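PDB 5Y5R: pyrethroid hydrolase, which hydrolyses the ester bond of pyrethroid insecticides such as permethrin and cypermethrin, releasing an alcohol and a cyclopropanecarboxylic acid. Local coordinates for residues Y57-P60 against V61-L65; R188-E191 against I192-Y196. One frame throughout, in Å; residues are numbered along the deposited sequence.

Contact 1: residues Y57-P60 against V61-L65; sequences YTRP and VADIL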
loop_
_atom_site.group_PDB
_atom_site.type_symbol
_atom_site.label_atom_id
_atom_site.label_comp_id
_atom_site.label_asym_id
_atom_site.label_seq_id
_atom_site.Cartn_x
_atom_site.Cartn_y
_atom_site.Cartn_z
ATOM N N TYR A 57 2.464 6.202 -12.829
ATOM C CA TYR A 57 2.392 5.006 -11.989
ATOM C C TYR A 57 0.966 4.760 -11.498
ATOM O O TYR A 57 0.502 3.616 -11.481
ATOM C CB TYR A 57 3.348 5.159 -10.783
ATOM C CG TYR A 57 3.679 3.884 -10.017
ATOM C CD1 TYR A 57 4.231 2.785 -10.668
ATOM C CD2 TYR A 57 3.515 3.801 -8.631
ATOM C CE1 TYR A 57 4.531 1.639 -9.995
ATOM C CE2 TYR A 57 3.842 2.625 -7.943
ATOM C CZ TYR A 57 4.328 1.555 -8.634
ATOM O OH TYR A 57 4.684 0.400 -7.959
ATOM N N THR A 58 0.258 5.818 -11.099
ATOM C CA THR A 58 -1.033 5.678 -10.439
ATOM C C THR A 58 -2.200 5.767 -11.417
ATOM O O THR A 58 -3.366 5.771 -10.990
ATOM C CB THR A 58 -1.192 6.746 -9.350
ATOM O OG1 THR A 58 -0.876 8.054 -9.851
ATOM C CG2 THR A 58 -0.219 6.458 -8.222
ATOM N N ARG A 59 -1.920 5.789 -12.718
ATOM C CA ARG A 59 -2.977 6.081 -13.682
ATOM C C ARG A 59 -4.024 4.973 -13.792
ATOM O O ARG A 59 -5.206 5.284 -14.001
ATOM C CB ARG A 59 -2.345 6.381 -15.056
ATOM C CG ARG A 59 -3.310 6.915 -16.117
ATOM C CD ARG A 59 -2.569 7.780 -17.130
ATOM N NE ARG A 59 -1.629 7.070 -17.999
ATOM C CZ ARG A 59 -0.593 7.663 -18.594
ATOM N NH1 ARG A 59 -0.351 8.963 -18.379
ATOM N NH2 ARG A 59 0.217 6.959 -19.382
ATOM N N PRO A 60 -3.683 3.697 -13.590
ATOM C CA PRO A 60 -4.752 2.692 -13.524
ATOM C C PRO A 60 -5.791 2.949 -12.444
ATOM O O PRO A 60 -6.935 2.530 -12.610
ATOM C CB PRO A 60 -3.990 1.384 -13.287
ATOM C CG PRO A 60 -2.670 1.609 -13.907
ATOM C CD PRO A 60 -2.358 3.061 -13.746
ATOM N N VAL A 61 -5.433 3.582 -11.327
ATOM C CA VAL A 61 -6.435 3.908 -10.316
ATOM C C VAL A 61 -7.216 5.147 -10.704
ATOM O O VAL A 61 -8.446 5.175 -10.587
ATOM C CB VAL A 61 -5.767 4.091 -8.949
ATOM C CG1 VAL A 61 -6.778 4.632 -7.930
ATOM C CG2 VAL A 61 -5.135 2.781 -8.518
ATOM N N ALA A 62 -6.526 6.163 -11.231
ATOM C CA ALA A 62 -7.222 7.366 -11.661
ATOM C C ALA A 62 -8.284 7.006 -12.688
ATOM O O ALA A 62 -9.378 7.582 -12.687
ATOM C CB ALA A 62 -6.233 8.384 -12.235
ATOM N N ASP A 63 -7.974 6.029 -13.554
ATOM C CA ASP A 63 -8.958 5.500 -14.493
ATOM C C ASP A 63 -10.180 4.932 -13.773
ATOM O O ASP A 63 -11.316 5.193 -14.175
ATOM C CB ASP A 63 -8.341 4.409 -15.369
ATOM C CG ASP A 63 -7.153 4.890 -16.206
ATOM O OD1 ASP A 63 -7.027 6.109 -16.474
ATOM O OD2 ASP A 63 -6.362 4.019 -16.634
ATOM N N ILE A 64 -9.966 4.126 -12.723
ATOM C CA ILE A 64 -11.096 3.510 -12.029
ATOM C C ILE A 64 -11.932 4.585 -11.354
ATOM O O ILE A 64 -13.158 4.634 -11.508
ATOM C CB ILE A 64 -10.619 2.472 -10.994
ATOM C CG1 ILE A 64 -10.051 1.217 -11.656
ATOM C CG2 ILE A 64 -11.821 2.037 -10.082
ATOM C CD1 ILE A 64 -9.453 0.258 -10.660
ATOM N N LEU A 65 -11.263 5.501 -10.646
ATOM C CA LEU A 65 -11.949 6.591 -9.962
ATOM C C LEU A 65 -12.753 7.439 -10.937
ATOM O O LEU A 65 -13.766 8.040 -10.557
ATOM C CB LEU A 65 -10.942 7.473 -9.213
ATOM C CG LEU A 65 -10.169 6.956 -7.996
ATOM C CD1 LEU A 65 -8.976 7.876 -7.600
ATOM C CD2 LEU A 65 -11.115 6.812 -6.857
#
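Backbone hydrogen bonds carry most of this contact, in which Thr58 hands its carbonyl to the first turn of helix 59-67. Thr58 O accepts from Ala62 N at 3.2 Å, in the carbonyl plane, and more weakly from Val61 N, where the N-H...O angle is a bent 135°. Arg59 O then takes Asp63 N at 2.9 Å, and a weak bond from Ile64 N to Pro60 O continues the series. Thr58 occupies the N-cap, yet its hydroxyl does no capping: OG1 turns back to Met54 O in the preceding helix, 54-57. Proline in the first turn costs no bond, since its missing N-H had no carbonyl of this helix to reach.

Aliphatic carbons rest against the carbonyl oxygens of the turn before. Ala62 CB lies 3.7 Å from Arg59 O, and Ile64 CG1 folds back to 3.5 Å from Pro60 O. Val61 makes apolar contacts with Leu87 of helix 80-90 and with Ile7 and Ile9 of strand 3-9, placing this buried side against the central sheet.

On the exposed side Arg59 and Asp63 run near each other without their charges meeting. With CG anti to its carbonyl carbon (chi1 -60°), Asp63 folds its carboxylate back onto the Arg59 backbone, OD2 lying 3.1 Å from Arg59 O; both are acceptors with no hydrogen to share. Asp63 OD1 comes 3.8 Å from Arg59 CG, yet the guanidinium bends off at chi3 (68°), and Arg59 NE stays 5.7 Å from Asp63 OD1. A long, weak ion pair links Arg59 to Glu55 instead.

A carboxylate in the second turn is probably only modestly favoured by the helix dipole, and its closeness to Arg59 O works against it; the main chain supplies the specific bonds that start the helix.

Contact 2: residues R188-E191 against I192-Y196; sequences RALE and IPRLY
Edge-on, the guanidinium of Arg194 meets the carbonyl of Leu190: NH1 donates to Leu190 O at 2.8 Å, with the acceptor only 14° out of the guanidinium plane. The carbonyl is approached differently, since NH1 stands 41° above its plane and not on a lone pair. No side chain of 188-191 stacks on a guanidinium face; Leu190 CD2 comes nearest, 4.1 Å from NH1, as the two side chains cross at a slant. Phe217 packs on both. A bend at chi3 (-66°) turns the end of Arg194 back to the turn, and NH2 bonds to Pro220 O.

The turn itself is closed by Ile192 N, which donates to Ala189 O at 3.1 Å from above that carbonyl's plane. Ile192 lays its side chain over the same oxygen, CG1 lying 3.3 Å from Ala189 O, before reaching Val95 and Leu98 of strand 95-101 and Ala88 of helix 80-90. Pro193 follows, its CD 3.3 Å from Glu191 O, and leads into strand 194-199 of the central parallel sheet.

A leucine in place of Arg194 would probably leave the carbonyls of Leu190 and Pro220 without their side-chain donor and the turn at 188-191 less firmly tied to the loop at Pro220. One buried cation thus ties the turn before its strand to the loop before strand 222-226, and its charge is likely to be eased by these carbonyl dipoles.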
loop_
_atom_site.group_PDB
_atom_site.type_symbol
_atom_site.label_atom_id
_atom_site.label_comp_id
_atom_site.label_asym_id
_atom_site.label_seq_id
_atom_site.Cartn_x
_atom_site.Cartn_y
_atom_site.Cartn_z
ATOM N N ARG A 188 -7.380 20.464 0.638
ATOM C CA ARG A 188 -8.602 19.677 0.646
ATOM C C ARG A 188 -8.320 18.211 0.958
ATOM O O ARG A 188 -9.045 17.589 1.745
ATOM C CB ARG A 188 -9.245 19.829 -0.734
ATOM C CG ARG A 188 -10.731 19.693 -0.844
ATOM C CD ARG A 188 -11.064 19.734 -2.321
ATOM N NE ARG A 188 -12.345 19.107 -2.612
ATOM C CZ ARG A 188 -12.990 19.253 -3.765
ATOM N NH1 ARG A 188 -12.464 20.009 -4.725
ATOM N NH2 ARG A 188 -14.158 18.651 -3.952
ATOM N N ALA A 189 -7.209 17.678 0.437
ATOM C CA ALA A 189 -6.859 16.278 0.656
ATOM C C ALA A 189 -6.650 15.937 2.126
ATOM O O ALA A 189 -6.901 14.796 2.535
ATOM C CB ALA A 189 -5.602 15.930 -0.139
ATOM N N LEU A 190 -6.178 16.890 2.930
ATOM C CA LEU A 190 -5.953 16.620 4.346
ATOM C C LEU A 190 -7.245 16.560 5.161
ATOM O O LEU A 190 -7.199 16.212 6.346
ATOM C CB LEU A 190 -5.004 17.661 4.933
ATOM C CG LEU A 190 -3.586 17.568 4.349
ATOM C CD1 LEU A 190 -2.796 18.805 4.744
ATOM C CD2 LEU A 190 -2.918 16.321 4.866
ATOM N N GLU A 191 -8.390 16.851 4.558
ATOM C CA GLU A 191 -9.661 16.641 5.236
ATOM C C GLU A 191 -10.200 15.241 5.013
ATOM O O GLU A 191 -11.178 14.846 5.648
ATOM C CB GLU A 191 -10.705 17.634 4.729
ATOM C CG GLU A 191 -10.165 19.001 4.412
ATOM C CD GLU A 191 -11.231 20.034 4.476
ATOM O OE1 GLU A 191 -11.449 20.559 5.577
ATOM O OE2 GLU A 191 -11.855 20.325 3.440
ATOM N N ILE A 192 -9.610 14.499 4.100
ATOM C CA ILE A 192 -10.095 13.151 3.845
ATOM C C ILE A 192 -9.833 12.310 5.090
ATOM O O ILE A 192 -8.705 12.338 5.624
ATOM C CB ILE A 192 -9.386 12.575 2.625
ATOM C CG1 ILE A 192 -9.691 13.398 1.371
ATOM C CG2 ILE A 192 -9.722 11.134 2.435
ATOM C CD1 ILE A 192 -9.129 12.764 0.071
ATOM N N PRO A 193 -10.832 11.600 5.621
ATOM C CA PRO A 193 -10.589 10.737 6.786
ATOM C C PRO A 193 -9.522 9.696 6.483
ATOM O O PRO A 193 -9.490 9.099 5.402
ATOM C CB PRO A 193 -11.949 10.086 7.044
ATOM C CG PRO A 193 -12.948 11.057 6.484
ATOM C CD PRO A 193 -12.263 11.720 5.298
ATOM N N ARG A 194 -8.673 9.452 7.471
ATOM C CA ARG A 194 -7.512 8.584 7.325
ATOM C C ARG A 194 -7.571 7.492 8.380
ATOM O O ARG A 194 -7.984 7.735 9.526
ATOM C CB ARG A 194 -6.198 9.380 7.478
ATOM C CG ARG A 194 -5.959 10.446 6.432
ATOM C CD ARG A 194 -4.713 11.287 6.784
ATOM N NE ARG A 194 -4.874 12.076 8.009
ATOM C CZ ARG A 194 -5.317 13.329 8.016
ATOM N NH1 ARG A 194 -5.630 13.910 6.866
ATOM N NH2 ARG A 194 -5.448 14.004 9.161
ATOM N N LEU A 195 -7.254 6.275 7.965
ATOM C CA LEU A 195 -7.157 5.138 8.869
ATOM C C LEU A 195 -5.844 4.408 8.619
ATOM O O LEU A 195 -5.495 4.126 7.460
ATOM C CB LEU A 195 -8.359 4.200 8.690
ATOM C CG LEU A 195 -8.283 2.791 9.260
ATOM C CD1 LEU A 195 -8.214 2.871 10.770
ATOM C CD2 LEU A 195 -9.523 2.009 8.816
ATOM N N TYR A 196 -5.119 4.117 9.702
ATOM C CA TYR A 196 -3.941 3.265 9.671
ATOM C C TYR A 196 -4.281 1.920 10.304
ATOM O O TYR A 196 -4.681 1.860 11.466
ATOM C CB TYR A 196 -2.761 3.901 10.415
ATOM C CG TYR A 196 -1.413 3.352 9.970
ATOM C CD1 TYR A 196 -0.916 2.163 10.473
ATOM C CD2 TYR A 196 -0.665 4.017 9.017
ATOM C CE1 TYR A 196 0.321 1.667 10.044
ATOM C CE2 TYR A 196 0.554 3.530 8.586
ATOM C CZ TYR A 196 1.041 2.365 9.091
ATOM O OH TYR A 196 2.253 1.911 8.621
#

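Overall arrangement
Both contacts are local and partly buried, and both concern carbonyls where the chain changes its secondary structure, a helix starting in one and a strand in the other. In contact 1 the donors are successive backbone amides; in contact 2 an arginine side chain takes over part of that work. Centres lie about 19 Å apart and nearest atoms about 9 Å, without touching. Each sets a buried aliphatic residue against helix 80-90 and the parallel sheet. Their polar sides differ: the charged groups of contact 1 are exposed and form no salt bridge with each other, whereas the arginine of contact 2 is buried and hydrogen-bonded. This is the layered architecture of the alpha/beta hydrolase fold.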